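Side-chain contacts in transcriptional regulator I2 (Pseudomonas fluorescens A506, PDB 4MO7), which acts as a Crohn's disease-associated superantigen and, as a member of the TetR family, probably binds DNA to regulate transcription: residues D54-V59 and G64-H69; L41-G46 and S121-A126; T101-V106 and E203-V208. All coordinates share one frame; numbering follows the deposited sequence.

Contact 1 (D54-V59 and G64-H69); sequences DLASAV and GSIFHH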
loop_
_atom_site.group_PDB
_atom_site.type_symbol
_atom_site.label_atom_id
_atom_site.label_comp_id
_atom_site.label_asym_id
_atom_site.label_seq_id
_atom_site.Cartn_x
_atom_site.Cartn_y
_atom_site.Cartn_z
ATOM N N ASP A 54 30.448 10.513 -13.578
ATOM C CA ASP A 54 29.690 11.358 -12.647
ATOM C C ASP A 54 30.105 11.188 -11.175
ATOM O O ASP A 54 30.340 12.180 -10.486
ATOM C CB ASP A 54 28.185 11.100 -12.816
ATOM C CG ASP A 54 27.663 11.566 -14.151
ATOM O OD1 ASP A 54 28.327 12.426 -14.768
ATOM O OD2 ASP A 54 26.578 11.098 -14.572
ATOM N N LEU A 55 30.203 9.955 -10.680
ATOM C CA LEU A 55 30.544 9.762 -9.274
ATOM C C LEU A 55 31.972 10.204 -8.987
ATOM O O LEU A 55 32.257 10.746 -7.927
ATOM C CB LEU A 55 30.329 8.306 -8.835
ATOM C CG LEU A 55 30.389 7.995 -7.342
ATOM C CD1 LEU A 55 29.620 9.029 -6.540
ATOM C CD2 LEU A 55 29.823 6.615 -7.100
ATOM N N ALA A 56 32.868 9.994 -9.947
ATOM C CA ALA A 56 34.266 10.275 -9.719
ATOM C C ALA A 56 34.441 11.784 -9.707
ATOM O O ALA A 56 35.166 12.320 -8.864
ATOM C CB ALA A 56 35.120 9.620 -10.802
ATOM N N SER A 57 33.769 12.482 -10.614
ATOM C CA SER A 57 33.881 13.940 -10.659
ATOM C C SER A 57 33.303 14.586 -9.377
ATOM O O SER A 57 33.917 15.469 -8.781
ATOM C CB SER A 57 33.184 14.483 -11.882
ATOM O OG SER A 57 32.797 15.831 -11.678
ATOM N N ALA A 58 32.118 14.147 -8.963
ATOM C CA ALA A 58 31.535 14.561 -7.677
ATOM C C ALA A 58 32.394 14.344 -6.402
ATOM O O ALA A 58 32.282 15.142 -5.444
ATOM C CB ALA A 58 30.182 13.913 -7.507
ATOM N N VAL A 59 33.223 13.290 -6.362
ATOM C CA VAL A 59 34.043 13.021 -5.197
ATOM C C VAL A 59 35.473 13.557 -5.404
ATOM O O VAL A 59 36.293 13.498 -4.491
ATOM C CB VAL A 59 34.059 11.503 -4.838
ATOM C CG1 VAL A 59 34.729 11.261 -3.535
ATOM C CG2 VAL A 59 32.615 11.003 -4.771
ATOM N N GLY A 64 38.413 5.354 -12.419
ATOM C CA GLY A 64 38.982 4.033 -12.156
ATOM C C GLY A 64 39.276 3.772 -10.685
ATOM O O GLY A 64 39.417 2.629 -10.244
ATOM N N SER A 65 39.365 4.830 -9.907
ATOM C CA SER A 65 39.648 4.687 -8.471
ATOM C C SER A 65 38.375 4.343 -7.685
ATOM O O SER A 65 38.410 3.954 -6.497
ATOM C CB SER A 65 40.216 5.995 -7.946
ATOM O OG SER A 65 39.254 7.003 -8.145
ATOM N N ILE A 66 37.224 4.491 -8.330
ATOM C CA ILE A 66 35.989 4.200 -7.583
ATOM C C ILE A 66 36.083 2.753 -7.154
ATOM O O ILE A 66 35.790 2.372 -6.005
ATOM C CB ILE A 66 34.755 4.445 -8.449
ATOM C CG1 ILE A 66 34.467 5.945 -8.517
ATOM C CG2 ILE A 66 33.562 3.699 -7.859
ATOM C CD1 ILE A 66 33.791 6.326 -9.813
ATOM N N PHE A 67 36.625 1.950 -8.067
ATOM C CA PHE A 67 36.556 0.511 -7.931
ATOM C C PHE A 67 37.697 -0.057 -7.161
ATOM O O PHE A 67 38.028 -1.226 -7.298
ATOM C CB PHE A 67 36.442 -0.096 -9.304
ATOM C CG PHE A 67 35.224 0.383 -10.015
ATOM C CD1 PHE A 67 33.973 -0.040 -9.601
ATOM C CD2 PHE A 67 35.316 1.343 -10.988
ATOM C CE1 PHE A 67 32.846 0.430 -10.209
ATOM C CE2 PHE A 67 34.190 1.809 -11.623
ATOM C CZ PHE A 67 32.950 1.350 -11.225
ATOM N N HIS A 68 38.292 0.795 -6.342
ATOM C CA HIS A 68 39.156 0.317 -5.277
ATOM C C HIS A 68 38.373 0.041 -3.988
ATOM O O HIS A 68 38.838 -0.704 -3.117
ATOM C CB HIS A 68 40.276 1.320 -5.011
ATOM C CG HIS A 68 40.938 1.127 -3.686
ATOM N ND1 HIS A 68 40.524 1.787 -2.551
ATOM C CD2 HIS A 68 41.951 0.313 -3.304
ATOM C CE1 HIS A 68 41.268 1.405 -1.529
ATOM N NE2 HIS A 68 42.145 0.518 -1.959
ATOM N N HIS A 69 37.182 0.629 -3.854
ATOM C CA HIS A 69 36.379 0.496 -2.626
ATOM C C HIS A 69 35.143 -0.420 -2.697
ATOM O O HIS A 69 34.702 -0.997 -1.686
ATOM C CB HIS A 69 35.898 1.882 -2.202
ATOM C CG HIS A 69 36.786 2.515 -1.194
ATOM N ND1 HIS A 69 36.803 2.114 0.125
ATOM C CD2 HIS A 69 37.742 3.462 -1.318
ATOM C CE1 HIS A 69 37.710 2.807 0.780
ATOM N NE2 HIS A 69 38.292 3.635 -0.069
#
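L55 O accepts the helical hydrogen bond of V59 N at 3.1 Å. In the other segment, I66 O accepts from H69 N, also at 3.1 Å. These bonds stay within their own segments, and no hydrogen bond passes between the two. The contact itself is apolar and is carried by three buried side chains. The end methyl of I66 makes the closest approaches on its side. I66 CD1 lies 3.7 Å from A56 CB and 3.8 Å from A56 N, so it rests against the helix backbone as well as the alanine methyl. I66 CD1 also reaches L55 CB at 4.1 Å. The small A56 side chain lets the backbones come close, with A56 CA and I66 CA 6.7 Å apart. The segments fit the helix-turn-helix of the TetR family: helix 52-59 is the first helix of the motif, and 64-69 falls where relatives carry the recognition helix. Here that second element is irregular. H68 N bonds to S65 O and H69 N to I66 O, each spanning three residues instead of four. I66 places CG1 beside its backbone N (chi1 -78°), and the extended second torsion of 151° carries CD1 on to the helix. The other branch, I66 CG2, sits over the centre of one face of the F67 ring, 4.0 Å above it. L55 meets I66 mainly through CB. Its CG is anti to the backbone N (chi1 -169°), and its side chain packs on L34 and A38 of helix 30-45. L55 and I66 both touch I76 of helix 73-97.

Contact 2 (L41-G46 and S121-A126); sequences LFRNKG and SGEAMA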
loop_
_atom_site.group_PDB
_atom_site.type_symbol
_atom_site.label_atom_id
_atom_site.label_comp_id
_atom_site.label_asym_id
_atom_site.label_seq_id
_atom_site.Cartn_x
_atom_site.Cartn_y
_atom_site.Cartn_z
ATOM N N LEU A 41 23.609 11.538 -5.950
ATOM C CA LEU A 41 23.633 11.412 -7.415
ATOM C C LEU A 41 22.564 10.406 -7.841
ATOM O O LEU A 41 21.737 10.692 -8.714
ATOM C CB LEU A 41 25.005 10.996 -7.918
ATOM C CG LEU A 41 25.977 12.139 -8.261
ATOM C CD1 LEU A 41 26.141 13.024 -7.040
ATOM C CD2 LEU A 41 27.313 11.549 -8.640
ATOM N N PHE A 42 22.502 9.273 -7.158
ATOM C CA PHE A 42 21.502 8.284 -7.533
ATOM C C PHE A 42 20.096 8.827 -7.369
ATOM O O PHE A 42 19.239 8.559 -8.200
ATOM C CB PHE A 42 21.666 7.013 -6.681
ATOM C CG PHE A 42 22.906 6.232 -6.963
ATOM C CD1 PHE A 42 23.673 6.456 -8.118
ATOM C CD2 PHE A 42 23.339 5.276 -6.045
ATOM C CE1 PHE A 42 24.800 5.726 -8.359
ATOM C CE2 PHE A 42 24.492 4.516 -6.279
ATOM C CZ PHE A 42 25.237 4.753 -7.441
ATOM N N ARG A 43 19.848 9.563 -6.286
ATOM C CA ARG A 43 18.526 10.114 -5.999
ATOM C C ARG A 43 18.215 11.178 -7.038
ATOM O O ARG A 43 17.103 11.209 -7.586
ATOM C CB ARG A 43 18.516 10.762 -4.611
ATOM C CG ARG A 43 17.237 11.586 -4.332
ATOM C CD ARG A 43 15.983 10.729 -4.516
ATOM N NE ARG A 43 14.744 11.495 -4.292
ATOM C CZ ARG A 43 13.587 11.267 -4.916
ATOM N NH1 ARG A 43 13.486 10.293 -5.819
ATOM N NH2 ARG A 43 12.527 12.012 -4.635
ATOM N N ASN A 44 19.179 12.054 -7.324
ATOM C CA ASN A 44 18.892 13.147 -8.268
ATOM C C ASN A 44 18.718 12.681 -9.690
ATOM O O ASN A 44 17.872 13.225 -10.413
ATOM C CB ASN A 44 20.002 14.237 -8.255
ATOM C CG ASN A 44 20.304 14.779 -6.854
ATOM O OD1 ASN A 44 19.447 14.808 -5.976
ATOM N ND2 ASN A 44 21.567 15.177 -6.633
ATOM N N LYS A 45 19.561 11.759 -10.133
ATOM C CA LYS A 45 19.610 11.473 -11.558
ATOM C C LYS A 45 19.081 10.096 -11.897
ATOM O O LYS A 45 18.842 9.801 -13.061
ATOM C CB LYS A 45 21.023 11.565 -12.064
ATOM C CG LYS A 45 21.724 12.870 -11.637
ATOM C CD LYS A 45 23.170 12.738 -11.945
ATOM C CE LYS A 45 23.372 12.875 -13.457
ATOM N NZ LYS A 45 24.692 12.348 -13.832
ATOM N N GLY A 46 18.924 9.253 -10.884
ATOM C CA GLY A 46 18.670 7.848 -11.124
ATOM C C GLY A 46 19.965 7.066 -11.154
ATOM O O GLY A 46 21.020 7.559 -11.567
ATOM N N SER A 121 15.139 9.835 6.903
ATOM C CA SER A 121 16.144 8.960 6.286
ATOM C C SER A 121 16.663 9.444 4.907
ATOM O O SER A 121 17.632 8.892 4.373
ATOM C CB SER A 121 15.627 7.523 6.233
ATOM O OG SER A 121 15.079 7.172 7.499
ATOM N N GLY A 122 16.010 10.462 4.337
ATOM C CA GLY A 122 16.539 11.210 3.206
ATOM C C GLY A 122 16.747 10.545 1.850
ATOM O O GLY A 122 15.954 9.692 1.403
ATOM N N GLU A 123 17.819 10.972 1.170
ATOM C CA GLU A 123 18.043 10.605 -0.236
ATOM C C GLU A 123 18.295 9.129 -0.384
ATOM O O GLU A 123 17.879 8.531 -1.360
ATOM C CB GLU A 123 19.211 11.392 -0.859
ATOM C CG GLU A 123 19.009 12.894 -0.840
ATOM C CD GLU A 123 19.213 13.464 0.554
ATOM O OE1 GLU A 123 19.714 12.707 1.419
ATOM O OE2 GLU A 123 18.898 14.654 0.785
ATOM N N ALA A 124 18.984 8.538 0.588
ATOM C CA ALA A 124 19.379 7.137 0.459
ATOM C C ALA A 124 18.171 6.181 0.649
ATOM O O ALA A 124 18.161 5.051 0.136
ATOM C CB ALA A 124 20.497 6.826 1.389
ATOM N N MET A 125 17.145 6.660 1.348
ATOM C CA MET A 125 15.894 5.916 1.495
ATOM C C MET A 125 15.068 6.009 0.238
ATOM O O MET A 125 14.387 5.052 -0.167
ATOM C CB MET A 125 15.067 6.514 2.613
ATOM C CG MET A 125 13.652 5.958 2.682
ATOM S SD MET A 125 13.488 5.054 4.218
ATOM C CE MET A 125 14.325 3.521 3.805
ATOM N N ALA A 126 15.081 7.188 -0.371
ATOM C CA ALA A 126 14.373 7.359 -1.623
ATOM C C ALA A 126 15.030 6.504 -2.688
ATOM O O ALA A 126 14.367 6.052 -3.626
ATOM C CB ALA A 126 14.375 8.848 -2.043
HETATM O O HOH W 1 14.821 7.763 -5.961
#
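The R43 guanidinium has the A126 methyl over one face. A126 CB stands 3.4 Å above the plane, displaced toward the rim on the NE side, and is 3.5 Å from R43 NE. The bond from the guanidinium to the other helix goes through water. R43 NH1 donates to a water at 2.9 Å, and that water donates to A126 O at 2.9 Å. A126 therefore meets the arginine twice, directly by its methyl and indirectly by its carbonyl. The E123 carboxylate points away and does not pair with the guanidinium. R43 and E123 meet by their carbon chains instead, crossing at about a right angle, with R43 CB 3.9 Å from E123 CB. R43 CG anti to the backbone N (chi1 170°) and the bend at chi2 lay the chain over E123 and A126. E123 is bent at its own chi2, and its end leads away from R43. The contact joins the last turns of helix 30-45, in the DNA-binding region of the TetR family, to the start of helix 122-130, in the C-terminal domain. It is thus part of the interface between the two domains. R43 CA and E123 CA are only 5.8 Å apart. The buried F42 turns its ring away from segment 121-126, although it still reaches V127 and stands edge-to-face with F47. E123 touches H40 on the preceding turn of helix 30-45, while R43 also packs on V127 and Y130 further along helix 122-130.

Contact 3 (T101-V106 and E203-V208); sequences TVRERV and EALLMV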
loop_
_atom_site.group_PDB
_atom_site.type_symbol
_atom_site.label_atom_id
_atom_site.label_comp_id
_atom_site.label_asym_id
_atom_site.label_seq_id
_atom_site.Cartn_x
_atom_site.Cartn_y
_atom_site.Cartn_z
ATOM N N THR A 101 7.960 1.985 28.760
ATOM C CA THR A 101 6.642 1.368 28.862
ATOM C C THR A 101 6.243 0.765 27.545
ATOM O O THR A 101 6.765 1.179 26.503
ATOM C CB THR A 101 5.560 2.388 29.228
ATOM O OG1 THR A 101 5.565 3.454 28.267
ATOM C CG2 THR A 101 5.822 2.964 30.624
ATOM N N VAL A 102 5.340 -0.209 27.579
ATOM C CA VAL A 102 4.841 -0.798 26.314
ATOM C C VAL A 102 4.307 0.260 25.337
ATOM O O VAL A 102 4.621 0.244 24.131
ATOM C CB VAL A 102 3.710 -1.845 26.572
ATOM C CG1 VAL A 102 2.910 -2.165 25.269
ATOM C CG2 VAL A 102 4.285 -3.118 27.228
ATOM N N ARG A 103 3.463 1.174 25.820
ATOM C CA ARG A 103 2.906 2.147 24.939
ATOM C C ARG A 103 3.970 3.033 24.296
ATOM O O ARG A 103 3.861 3.348 23.115
ATOM C CB ARG A 103 1.770 2.967 25.586
ATOM C CG ARG A 103 2.212 3.985 26.617
ATOM C CD ARG A 103 2.305 5.358 25.939
ATOM N NE ARG A 103 1.005 5.942 25.650
ATOM C CZ ARG A 103 0.838 7.038 24.925
ATOM N NH1 ARG A 103 -0.379 7.492 24.684
ATOM N NH2 ARG A 103 1.892 7.687 24.437
ATOM N N GLU A 104 5.003 3.417 25.049
ATOM C CA GLU A 104 6.023 4.256 24.464
ATOM C C GLU A 104 6.924 3.473 23.490
ATOM O O GLU A 104 7.449 4.075 22.542
ATOM C CB GLU A 104 6.809 4.987 25.535
ATOM C CG GLU A 104 5.942 6.168 26.114
ATOM C CD GLU A 104 5.812 7.349 25.117
ATOM O OE1 GLU A 104 6.848 7.908 24.719
ATOM O OE2 GLU A 104 4.686 7.739 24.719
ATOM N N ARG A 105 7.114 2.185 23.747
ATOM C CA ARG A 105 7.972 1.386 22.848
ATOM C C ARG A 105 7.247 1.154 21.528
ATOM O O ARG A 105 7.832 1.307 20.467
ATOM C CB ARG A 105 8.357 0.065 23.510
ATOM C CG ARG A 105 9.289 0.319 24.722
ATOM C CD ARG A 105 9.527 -0.893 25.619
ATOM N NE ARG A 105 10.183 -1.991 24.941
ATOM C CZ ARG A 105 11.496 -2.058 24.706
ATOM N NH1 ARG A 105 12.320 -1.073 25.088
ATOM N NH2 ARG A 105 11.983 -3.119 24.093
ATOM N N VAL A 106 5.982 0.761 21.570
ATOM C CA VAL A 106 5.195 0.662 20.310
ATOM C C VAL A 106 5.155 2.019 19.576
ATOM O O VAL A 106 5.358 2.086 18.383
ATOM C CB VAL A 106 3.755 0.085 20.539
ATOM C CG1 VAL A 106 3.001 -0.060 19.235
ATOM C CG2 VAL A 106 3.847 -1.304 21.224
ATOM N N GLU A 203 -2.443 8.366 16.502
ATOM C CA GLU A 203 -3.663 7.744 15.990
ATOM C C GLU A 203 -3.340 6.307 15.643
ATOM O O GLU A 203 -4.140 5.438 15.947
ATOM C CB GLU A 203 -4.213 8.453 14.763
ATOM C CG GLU A 203 -4.910 9.737 15.033
ATOM C CD GLU A 203 -6.260 9.547 15.752
ATOM O OE1 GLU A 203 -6.976 8.518 15.518
ATOM O OE2 GLU A 203 -6.583 10.467 16.545
ATOM N N ALA A 204 -2.164 6.038 15.059
ATOM C CA ALA A 204 -1.797 4.625 14.797
ATOM C C ALA A 204 -1.698 3.778 16.050
ATOM O O ALA A 204 -2.101 2.624 16.052
ATOM C CB ALA A 204 -0.469 4.474 13.959
ATOM N N LEU A 205 -1.218 4.384 17.129
ATOM C CA LEU A 205 -1.105 3.690 18.394
ATOM C C LEU A 205 -2.484 3.356 18.934
ATOM O O LEU A 205 -2.652 2.314 19.525
ATOM C CB LEU A 205 -0.387 4.601 19.415
ATOM C CG LEU A 205 -0.056 3.928 20.734
ATOM C CD1 LEU A 205 1.103 2.929 20.518
ATOM C CD2 LEU A 205 0.387 5.014 21.714
ATOM N N LEU A 206 -3.438 4.268 18.742
ATOM C CA LEU A 206 -4.834 4.062 19.229
ATOM C C LEU A 206 -5.449 2.919 18.492
ATOM O O LEU A 206 -6.197 2.116 19.049
ATOM C CB LEU A 206 -5.681 5.301 19.010
ATOM C CG LEU A 206 -5.521 6.502 19.937
ATOM C CD1 LEU A 206 -6.277 7.642 19.352
ATOM C CD2 LEU A 206 -6.063 6.211 21.303
ATOM N N MET A 207 -5.132 2.818 17.216
ATOM C CA MET A 207 -5.646 1.657 16.506
ATOM C C MET A 207 -5.035 0.336 16.970
ATOM O O MET A 207 -5.759 -0.621 17.227
ATOM C CB MET A 207 -5.472 1.790 15.001
ATOM C CG MET A 207 -5.969 0.555 14.313
ATOM S SD MET A 207 -5.810 0.767 12.554
ATOM C CE MET A 207 -4.030 0.538 12.355
ATOM N N VAL A 208 -3.715 0.267 17.096
ATOM C CA VAL A 208 -3.102 -1.008 17.299
ATOM C C VAL A 208 -3.124 -1.536 18.757
ATOM O O VAL A 208 -3.172 -2.739 18.976
ATOM C CB VAL A 208 -1.756 -1.100 16.628
ATOM C CG1 VAL A 208 -0.764 -0.325 17.368
ATOM C CG2 VAL A 208 -1.326 -2.540 16.540
#
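Helices 102-106 and 203-208 cross at 121° between their N-to-C directions, and their short axes come within 10.7 Å. V106 and L205 are the nearest pair, with CA atoms 7.2 Å apart. L205 reaches across with both of its methyls. L205 CD2 lies over the centre of one face of the R103 guanidinium, 3.8 Å above the plane. L205 CD1 goes to the helix itself, touching V106 CG1 at 3.8 Å and the carbonyl R103 O at the same distance. L205 CG is anti to the backbone N (chi1 -173°), which carries the fork toward the facing helix. V106 CG1 also meets V208 CG1 at 4.2 Å, one turn further on. Two acidic groups fix the guanidinium. R103 NH2 forms a salt bridge with E104 OE2 at 2.8 Å, and the oxygen lies almost in the guanidinium plane. D212, the last residue of the chain, takes NH1 in a second salt bridge. R103 folds back at chi2 and chi3, which brings the group above the leucine and beside E104. Both helices belong to the all-helical C-terminal domain of the TetR family, which commonly carries the dimer interface. Here the second subunit packs against other residues of helix 197-208: E203 OE1 accepts from D170 N of that subunit, and M207 touches F177 of it. Inside the chain, V106 also packs on V157 and A161 of helix 137-163, and V208 on T174 of helix 171-183. T101 is the N-cap of helix 102-110; T101 OG1 accepts from E104 N at 3.3 Å.

Overall arrangement
Contacts 1 and 2 are neighbours, with centres about 17 Å apart. They touch through L41, whose CD2 lies 3.6 Å from D54 O. Helix 30-45 thus links the helix-turn-helix of contact 1 to the domain interface of contact 2. In sequence, contact 1 is nested inside the loop that contact 2 closes. The bound magnesium ion is closer to contact 2: about 5 Å from the E123 side chain, against about 11 Å from that of L55. Contact 3 lies across the chain's centre in the C-terminal domain, its centre about 45 Å from the centre of contact 1 and about 31 Å from that of contact 2. Only contact 3 has segments touched by the second subunit.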